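Local coordinates for methylxanthine N1-demethylase NdmA (Pseudomonas putida, PDB 6ICN), which catalyses the N1-demethylation of caffeine to theobromine and formaldehyde, as a Rieske non-heme iron oxygenase that carries a [2Fe-2S] cluster, at residues H102-L114 with I123-E135. Sequence-based numbering, arbitrary orientation.
Sequences HGWQYDTHGACQL and IPNKAKVDRFDCE. With FES (Fe2/s2 (inorganic) cluster), chain D.
W104 meets A127 through the far end of its indole: CZ3 lies 3.6 Å from A127 CB, which approaches the ring obliquely. The pyrrole end packs against the cluster. Sulfide S2 sits over one ring face, 3.4 Å from CD1 of W104, and the indole also stacks on H82. A lysine in place of W104 would probably leave S2 without this ring face and open a gap beside the A127 methyl. C112 CB also touches A127 CB. I123 lays CD1 3.4 Å from Q113 C, and its CG2 rests near C112 CB. Y106 and V129 cross at about a right angle, with CE1 of Y106 3.7 Å from CG1 of V129. The Y106 hydroxyl bonds to the backbone N of A81. In this Rieske domain the first segment brings a cluster histidine, and the second packs on the loop and strands that follow it. H102 ND1 binds FE2 of the cluster at 2.2 Å, with H82 the second histidine on that iron. Two backbone bonds join the segments: V129 N to G110 O and C112 N to A127 O. G110, with positive phi, sets its CA 3.5 Å from V129 O in a CA-H...O contact. D107 OD1 takes H109 N, an Asx turn, and A111 N from opposite faces of its carboxylate. R131 CG lies 3.5 Å from H109 O. Bends at chi2 (107°) and chi3 carry its guanidinium to D133, whose OD1 lies in the guanidinium plane, in a salt bridge.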
ATOM      1  N   HIS A 102     -15.090  18.963 -26.967  1.00 15.18           N
ATOM      2  CA  HIS A 102     -15.709  19.135 -28.277  1.00 17.06           C
ATOM      3  C   HIS A 102     -14.749  19.771 -29.271  1.00 18.07           C
ATOM      4  O   HIS A 102     -15.183  20.247 -30.330  1.00 18.59           O
ATOM      5  CB  HIS A 102     -17.003  19.956 -28.182  1.00 15.11           C
ATOM      6  CG  HIS A 102     -17.918  19.528 -27.071  1.00 17.15           C
ATOM      7  ND1 HIS A 102     -17.826  20.047 -25.803  1.00 17.43           N
ATOM      8  CD2 HIS A 102     -18.955  18.657 -27.040  1.00 17.83           C
ATOM      9  CE1 HIS A 102     -18.765  19.527 -25.032  1.00 19.53           C
ATOM     10  NE2 HIS A 102     -19.464  18.674 -25.759  1.00 17.16           N
ATOM     11  N   GLY A 103     -13.457  19.794 -28.958  1.00 15.96           N
ATOM     12  CA  GLY A 103     -12.465  20.140 -29.961  1.00 15.41           C
ATOM     13  C   GLY A 103     -12.341  21.610 -30.311  1.00 16.63           C
ATOM     14  O   GLY A 103     -11.722  21.934 -31.337  1.00 17.90           O
ATOM     15  N   TRP A 104     -12.886  22.522 -29.508  1.00 15.95           N
ATOM     16  CA  TRP A 104     -12.642  23.938 -29.807  1.00 17.24           C
ATOM     17  C   TRP A 104     -11.141  24.226 -29.790  1.00 17.71           C
ATOM     18  O   TRP A 104     -10.406  23.708 -28.951  1.00 17.78           O
ATOM     19  CB  TRP A 104     -13.335  24.841 -28.786  1.00 15.34           C
ATOM     20  CG  TRP A 104     -14.828  24.915 -28.877  1.00 15.92           C
ATOM     21  CD1 TRP A 104     -15.675  24.015 -29.468  1.00 17.77           C
ATOM     22  CD2 TRP A 104     -15.655  25.958 -28.347  1.00 16.86           C
ATOM     23  NE1 TRP A 104     -16.984  24.435 -29.321  1.00 16.88           N
ATOM     24  CE2 TRP A 104     -16.989  25.632 -28.651  1.00 15.51           C
ATOM     25  CE3 TRP A 104     -15.389  27.137 -27.644  1.00 17.24           C
ATOM     26  CZ2 TRP A 104     -18.067  26.439 -28.264  1.00 17.85           C
ATOM     27  CZ3 TRP A 104     -16.458  27.938 -27.263  1.00 16.62           C
ATOM     28  CH2 TRP A 104     -17.778  27.581 -27.572  1.00 17.14           C
ATOM     29  N   GLN A 105     -10.672  25.064 -30.719  1.00 17.71           N
ATOM     30  CA  GLN A 105      -9.244  25.362 -30.811  1.00 16.44           C
ATOM     31  C   GLN A 105      -8.987  26.816 -30.444  1.00 17.94           C
ATOM     32  O   GLN A 105      -9.623  27.715 -31.004  1.00 19.42           O
ATOM     33  CB  GLN A 105      -8.722  25.094 -32.222  1.00 17.82           C
ATOM     34  CG  GLN A 105      -8.864  23.651 -32.642  1.00 18.08           C
ATOM     35  CD  GLN A 105      -8.139  23.396 -33.945  1.00 24.13           C
ATOM     36  OE1 GLN A 105      -7.868  24.331 -34.703  1.00 23.91           O
ATOM     37  NE2 GLN A 105      -7.814  22.138 -34.216  1.00 23.21           N
ATOM     38  N   TYR A 106      -8.056  27.038 -29.522  1.00 16.53           N
ATOM     39  CA  TYR A 106      -7.716  28.376 -29.046  1.00 17.06           C
ATOM     40  C   TYR A 106      -6.355  28.820 -29.572  1.00 17.08           C
ATOM     41  O   TYR A 106      -5.380  28.058 -29.528  1.00 16.58           O
ATOM     42  CB  TYR A 106      -7.712  28.408 -27.519  1.00 15.79           C
ATOM     43  CG  TYR A 106      -9.078  28.175 -26.941  1.00 15.61           C
ATOM     44  CD1 TYR A 106      -9.941  29.235 -26.741  1.00 16.94           C
ATOM     45  CD2 TYR A 106      -9.512  26.883 -26.617  1.00 14.96           C
ATOM     46  CE1 TYR A 106     -11.210  29.048 -26.210  1.00 16.72           C
ATOM     47  CE2 TYR A 106     -10.795  26.667 -26.083  1.00 16.66           C
ATOM     48  CZ  TYR A 106     -11.636  27.760 -25.881  1.00 15.73           C
ATOM     49  OH  TYR A 106     -12.910  27.609 -25.349  1.00 16.28           O
ATOM     50  N   ASP A 107      -6.279  30.079 -30.041  1.00 17.15           N
ATOM     51  CA  ASP A 107      -5.010  30.602 -30.537  1.00 18.62           C
ATOM     52  C   ASP A 107      -4.160  31.180 -29.389  1.00 18.73           C
ATOM     53  O   ASP A 107      -4.523  31.114 -28.208  1.00 19.01           O
ATOM     54  CB  ASP A 107      -5.263  31.625 -31.662  1.00 18.99           C
ATOM     55  CG  ASP A 107      -5.961  32.901 -31.195  1.00 22.02           C
ATOM     56  OD1 ASP A 107      -5.958  33.231 -29.987  1.00 19.36           O
ATOM     57  OD2 ASP A 107      -6.493  33.634 -32.088  1.00 22.19           O
ATOM     58  N   THR A 108      -2.992  31.741 -29.733  1.00 17.74           N
ATOM     59  CA  THR A 108      -2.086  32.256 -28.713  1.00 17.75           C
ATOM     60  C   THR A 108      -2.688  33.401 -27.909  1.00 17.16           C
ATOM     61  O   THR A 108      -2.159  33.729 -26.841  1.00 19.51           O
ATOM     62  CB  THR A 108      -0.771  32.734 -29.330  1.00 22.29           C
ATOM     63  OG1 THR A 108      -1.056  33.795 -30.254  1.00 21.62           O
ATOM     64  CG2 THR A 108      -0.061  31.594 -30.038  1.00 20.94           C
ATOM     65  N   HIS A 109      -3.758  34.034 -28.392  1.00 19.60           N
ATOM     66  CA  HIS A 109      -4.413  35.097 -27.644  1.00 20.32           C
ATOM     67  C   HIS A 109      -5.603  34.604 -26.837  1.00 19.70           C
ATOM     68  O   HIS A 109      -6.355  35.424 -26.289  1.00 19.57           O
ATOM     69  CB  HIS A 109      -4.835  36.236 -28.586  1.00 21.78           C
ATOM     70  CG  HIS A 109      -3.703  37.157 -28.940  1.00 30.80           C
ATOM     71  ND1 HIS A 109      -3.263  38.156 -28.093  1.00 34.07           N
ATOM     72  CD2 HIS A 109      -2.910  37.220 -30.038  1.00 29.09           C
ATOM     73  CE1 HIS A 109      -2.248  38.792 -28.657  1.00 33.27           C
ATOM     74  NE2 HIS A 109      -2.018  38.246 -29.839  1.00 30.27           N
ATOM     75  N   GLY A 110      -5.776  33.285 -26.725  1.00 18.02           N
ATOM     76  CA  GLY A 110      -6.928  32.761 -26.023  1.00 18.08           C
ATOM     77  C   GLY A 110      -8.234  32.824 -26.786  1.00 17.92           C
ATOM     78  O   GLY A 110      -9.284  32.568 -26.193  1.00 17.12           O
ATOM     79  N   ALA A 111      -8.210  33.157 -28.086  1.00 18.36           N
ATOM     80  CA  ALA A 111      -9.430  33.273 -28.876  1.00 18.88           C
ATOM     81  C   ALA A 111      -9.758  31.954 -29.568  1.00 16.50           C
ATOM     82  O   ALA A 111      -8.877  31.337 -30.169  1.00 18.90           O
ATOM     83  CB  ALA A 111      -9.279  34.373 -29.934  1.00 19.20           C
ATOM     84  N   CYS A 112     -11.025  31.543 -29.511  1.00 16.52           N
ATOM     85  CA  CYS A 112     -11.424  30.335 -30.226  1.00 18.33           C
ATOM     86  C   CYS A 112     -11.472  30.615 -31.723  1.00 19.96           C
ATOM     87  O   CYS A 112     -12.075  31.606 -32.152  1.00 22.42           O
ATOM     88  CB  CYS A 112     -12.787  29.829 -29.762  1.00 17.05           C
ATOM     89  SG  CYS A 112     -13.329  28.357 -30.656  1.00 19.04           S
ATOM     90  N   GLN A 113     -10.829  29.748 -32.510  1.00 17.72           N
ATOM     91  CA  GLN A 113     -10.769  29.922 -33.958  1.00 19.74           C
ATOM     92  C   GLN A 113     -11.401  28.774 -34.728  1.00 21.59           C
ATOM     93  O   GLN A 113     -11.448  28.824 -35.967  1.00 21.04           O
ATOM     94  CB  GLN A 113      -9.310  30.102 -34.413  1.00 20.14           C
ATOM     95  CG  GLN A 113      -8.610  31.343 -33.849  1.00 20.85           C
ATOM     96  CD  GLN A 113      -9.269  32.664 -34.263  1.00 26.22           C
ATOM     97  OE1 GLN A 113     -10.078  32.713 -35.197  1.00 27.88           O
ATOM     98  NE2 GLN A 113      -8.932  33.741 -33.554  1.00 25.61           N
ATOM     99  N   LEU A 114     -11.896  27.748 -34.043  1.00 18.94           N
ATOM    100  CA  LEU A 114     -12.557  26.628 -34.700  1.00 17.65           C
ATOM    101  C   LEU A 114     -13.546  26.000 -33.731  1.00 20.86           C
ATOM    102  O   LEU A 114     -13.165  25.635 -32.613  1.00 19.02           O
ATOM    103  CB  LEU A 114     -11.555  25.572 -35.167  1.00 17.65           C
ATOM    104  CG  LEU A 114     -12.234  24.363 -35.811  1.00 20.65           C
ATOM    105  CD1 LEU A 114     -13.005  24.767 -37.063  1.00 26.82           C
ATOM    106  CD2 LEU A 114     -11.223  23.261 -36.102  1.00 21.46           C
ATOM    107  N   ILE A 123     -18.379  32.068 -35.005  1.00 24.76           N
ATOM    108  CA  ILE A 123     -17.922  31.691 -33.658  1.00 22.51           C
ATOM    109  C   ILE A 123     -18.419  32.739 -32.668  1.00 25.52           C
ATOM    110  O   ILE A 123     -18.281  33.948 -32.932  1.00 21.29           O
ATOM    111  CB  ILE A 123     -16.391  31.574 -33.627  1.00 20.16           C
ATOM    112  CG1 ILE A 123     -15.937  30.423 -34.538  1.00 20.19           C
ATOM    113  CG2 ILE A 123     -15.870  31.392 -32.167  1.00 22.62           C
ATOM    114  CD1 ILE A 123     -14.430  30.293 -34.706  1.00 21.64           C
ATOM    115  N   PRO A 124     -19.030  32.345 -31.552  1.00 19.75           N
ATOM    116  CA  PRO A 124     -19.522  33.342 -30.599  1.00 21.13           C
ATOM    117  C   PRO A 124     -18.441  34.316 -30.165  1.00 21.89           C
ATOM    118  O   PRO A 124     -17.272  33.960 -29.997  1.00 22.00           O
ATOM    119  CB  PRO A 124     -20.005  32.488 -29.419  1.00 20.63           C
ATOM    120  CG  PRO A 124     -20.408  31.230 -30.046  1.00 20.41           C
ATOM    121  CD  PRO A 124     -19.375  30.977 -31.121  1.00 22.58           C
ATOM    122  N   ASN A 125     -18.858  35.573 -30.001  1.00 21.74           N
ATOM    123  CA  ASN A 125     -17.950  36.612 -29.551  1.00 21.74           C
ATOM    124  C   ASN A 125     -17.301  36.270 -28.215  1.00 23.25           C
ATOM    125  O   ASN A 125     -16.137  36.611 -27.985  1.00 22.67           O
ATOM    126  CB  ASN A 125     -18.712  37.934 -29.462  1.00 26.24           C
ATOM    127  CG  ASN A 125     -17.829  39.074 -29.044  1.00 28.32           C
ATOM    128  OD1 ASN A 125     -16.915  39.461 -29.777  1.00 31.63           O
ATOM    129  ND2 ASN A 125     -18.087  39.620 -27.868  1.00 29.13           N
ATOM    130  N   LYS A 126     -18.021  35.593 -27.326  1.00 21.96           N
ATOM    131  CA  LYS A 126     -17.471  35.303 -26.009  1.00 19.43           C
ATOM    132  C   LYS A 126     -16.664  34.007 -25.969  1.00 21.41           C
ATOM    133  O   LYS A 126     -16.222  33.607 -24.886  1.00 19.67           O
ATOM    134  CB  LYS A 126     -18.604  35.257 -24.980  1.00 22.11           C
ATOM    135  CG  LYS A 126     -19.029  36.656 -24.558  1.00 26.15           C
ATOM    136  CD  LYS A 126     -20.350  36.662 -23.819  1.00 34.38           C
ATOM    137  CE  LYS A 126     -20.823  38.102 -23.563  1.00 40.77           C
ATOM    138  NZ  LYS A 126     -19.769  38.925 -22.898  1.00 47.50           N
ATOM    139  N   ALA A 127     -16.444  33.357 -27.115  1.00 20.26           N
ATOM    140  CA  ALA A 127     -15.698  32.095 -27.166  1.00 18.59           C
ATOM    141  C   ALA A 127     -14.204  32.407 -27.107  1.00 18.04           C
ATOM    142  O   ALA A 127     -13.491  32.476 -28.118  1.00 18.97           O
ATOM    143  CB  ALA A 127     -16.060  31.290 -28.411  1.00 18.39           C
ATOM    144  N   LYS A 128     -13.728  32.625 -25.884  1.00 16.81           N
ATOM    145  CA  LYS A 128     -12.341  32.967 -25.621  1.00 17.48           C
ATOM    146  C   LYS A 128     -12.064  32.673 -24.156  1.00 16.97           C
ATOM    147  O   LYS A 128     -12.979  32.643 -23.326  1.00 19.01           O
ATOM    148  CB  LYS A 128     -12.047  34.439 -25.940  1.00 20.88           C
ATOM    149  CG  LYS A 128     -12.980  35.403 -25.262  1.00 24.24           C
ATOM    150  CD  LYS A 128     -12.577  36.835 -25.597  1.00 26.26           C
ATOM    151  CE  LYS A 128     -13.414  37.867 -24.844  1.00 42.10           C
ATOM    152  NZ  LYS A 128     -14.718  38.111 -25.526  1.00 43.01           N
ATOM    153  N   VAL A 129     -10.789  32.478 -23.849  1.00 16.91           N
ATOM    154  CA  VAL A 129     -10.357  32.288 -22.469  1.00 19.29           C
ATOM    155  C   VAL A 129      -9.265  33.301 -22.162  1.00 18.48           C
ATOM    156  O   VAL A 129      -8.571  33.781 -23.065  1.00 19.48           O
ATOM    157  CB  VAL A 129      -9.863  30.838 -22.225  1.00 18.90           C
ATOM    158  CG1 VAL A 129     -10.964  29.839 -22.565  1.00 18.83           C
ATOM    159  CG2 VAL A 129      -8.624  30.560 -23.044  1.00 19.61           C
ATOM    160  N   ASP A 130      -9.108  33.632 -20.876  1.00 17.66           N
ATOM    161  CA  ASP A 130      -8.078  34.590 -20.477  1.00 19.83           C
ATOM    162  C   ASP A 130      -6.694  34.018 -20.746  1.00 19.89           C
ATOM    163  O   ASP A 130      -6.447  32.833 -20.513  1.00 19.84           O
ATOM    164  CB  ASP A 130      -8.178  34.937 -18.988  1.00 22.44           C
ATOM    165  CG  ASP A 130      -9.412  35.743 -18.641  1.00 28.95           C
ATOM    166  OD1 ASP A 130      -9.992  36.412 -19.523  1.00 26.11           O
ATOM    167  OD2 ASP A 130      -9.796  35.706 -17.459  1.00 25.70           O
ATOM    168  N   ARG A 131      -5.796  34.855 -21.263  1.00 19.08           N
ATOM    169  CA  ARG A 131      -4.400  34.481 -21.396  1.00 18.80           C
ATOM    170  C   ARG A 131      -3.546  35.441 -20.580  1.00 18.08           C
ATOM    171  O   ARG A 131      -3.993  36.523 -20.183  1.00 19.94           O
ATOM    172  CB  ARG A 131      -3.945  34.439 -22.869  1.00 24.78           C
ATOM    173  CG  ARG A 131      -4.045  35.736 -23.642  1.00 29.72           C
ATOM    174  CD  ARG A 131      -2.657  36.325 -23.866  1.00 34.39           C
ATOM    175  NE  ARG A 131      -2.428  37.428 -22.945  1.00 38.74           N
ATOM    176  CZ  ARG A 131      -1.236  37.914 -22.604  1.00 32.29           C
ATOM    177  NH1 ARG A 131      -0.108  37.397 -23.088  1.00 31.12           N
ATOM    178  NH2 ARG A 131      -1.182  38.925 -21.747  1.00 37.15           N
ATOM    179  N   PHE A 132      -2.324  35.010 -20.292  1.00 16.98           N
ATOM    180  CA  PHE A 132      -1.452  35.714 -19.365  1.00 17.54           C
ATOM    181  C   PHE A 132      -0.051  35.780 -19.934  1.00 16.44           C
ATOM    182  O   PHE A 132       0.405  34.853 -20.619  1.00 17.58           O
ATOM    183  CB  PHE A 132      -1.408  35.012 -17.989  1.00 17.49           C
ATOM    184  CG  PHE A 132      -2.757  34.836 -17.386  1.00 16.05           C
ATOM    185  CD1 PHE A 132      -3.344  35.864 -16.658  1.00 20.12           C
ATOM    186  CD2 PHE A 132      -3.487  33.676 -17.611  1.00 18.75           C
ATOM    187  CE1 PHE A 132      -4.612  35.715 -16.128  1.00 18.97           C
ATOM    188  CE2 PHE A 132      -4.755  33.528 -17.103  1.00 19.76           C
ATOM    189  CZ  PHE A 132      -5.320  34.551 -16.347  1.00 23.26           C
ATOM    190  N   ASP A 133       0.636  36.881 -19.625  1.00 19.16           N
ATOM    191  CA  ASP A 133       2.039  37.016 -19.983  1.00 18.95           C
ATOM    192  C   ASP A 133       2.822  35.790 -19.530  1.00 19.27           C
ATOM    193  O   ASP A 133       2.746  35.379 -18.362  1.00 17.63           O
ATOM    194  CB  ASP A 133       2.631  38.289 -19.363  1.00 20.80           C
ATOM    195  CG  ASP A 133       2.322  39.542 -20.194  1.00 24.92           C
ATOM    196  OD1 ASP A 133       1.346  39.517 -20.969  1.00 23.52           O
ATOM    197  OD2 ASP A 133       3.060  40.544 -20.066  1.00 27.55           O
ATOM    198  N   CYS A 134       3.546  35.194 -20.475  1.00 16.11           N
ATOM    199  CA  CYS A 134       4.224  33.917 -20.267  1.00 17.50           C
ATOM    200  C   CYS A 134       5.517  33.916 -21.068  1.00 18.47           C
ATOM    201  O   CYS A 134       5.482  34.157 -22.279  1.00 19.50           O
ATOM    202  CB  CYS A 134       3.332  32.755 -20.717  1.00 16.67           C
ATOM    203  SG  CYS A 134       4.071  31.128 -20.408  1.00 18.02           S
ATOM    204  N   GLU A 135       6.642  33.639 -20.409  1.00 16.92           N
ATOM    205  CA  GLU A 135       7.952  33.625 -21.054  1.00 18.95           C
ATOM    206  C   GLU A 135       8.833  32.529 -20.475  1.00 18.67           C
ATOM    207  O   GLU A 135       8.788  32.244 -19.269  1.00 19.45           O
ATOM    208  CB  GLU A 135       8.721  34.947 -20.872  1.00 22.87           C
ATOM    209  CG  GLU A 135       8.030  36.149 -21.453  1.00 25.64           C
ATOM    210  CD  GLU A 135       8.155  36.207 -22.961  1.00 32.78           C
ATOM    211  OE1 GLU A 135       9.125  35.621 -23.507  1.00 36.38           O
ATOM    212  OE2 GLU A 135       7.280  36.836 -23.594  1.00 35.98           O
TER
HETATM  213 FE1  FES D 400     -14.221  22.597 -24.548  1.00 16.09          FE
HETATM  214 FE2  FES D 400     -16.679  21.869 -25.295  1.00 16.25          FE
HETATM  215  S1  FES D 400     -15.873  22.032 -23.204  1.00 16.08           S
HETATM  216  S2  FES D 400     -14.955  22.280 -26.598  1.00 16.61           S
HETATM  217  O   HOH W   1      -0.271  34.796 -25.337  1.00 29.62           O
HETATM  218  O   HOH W   2      -8.674  35.983 -24.538  1.00 31.39           O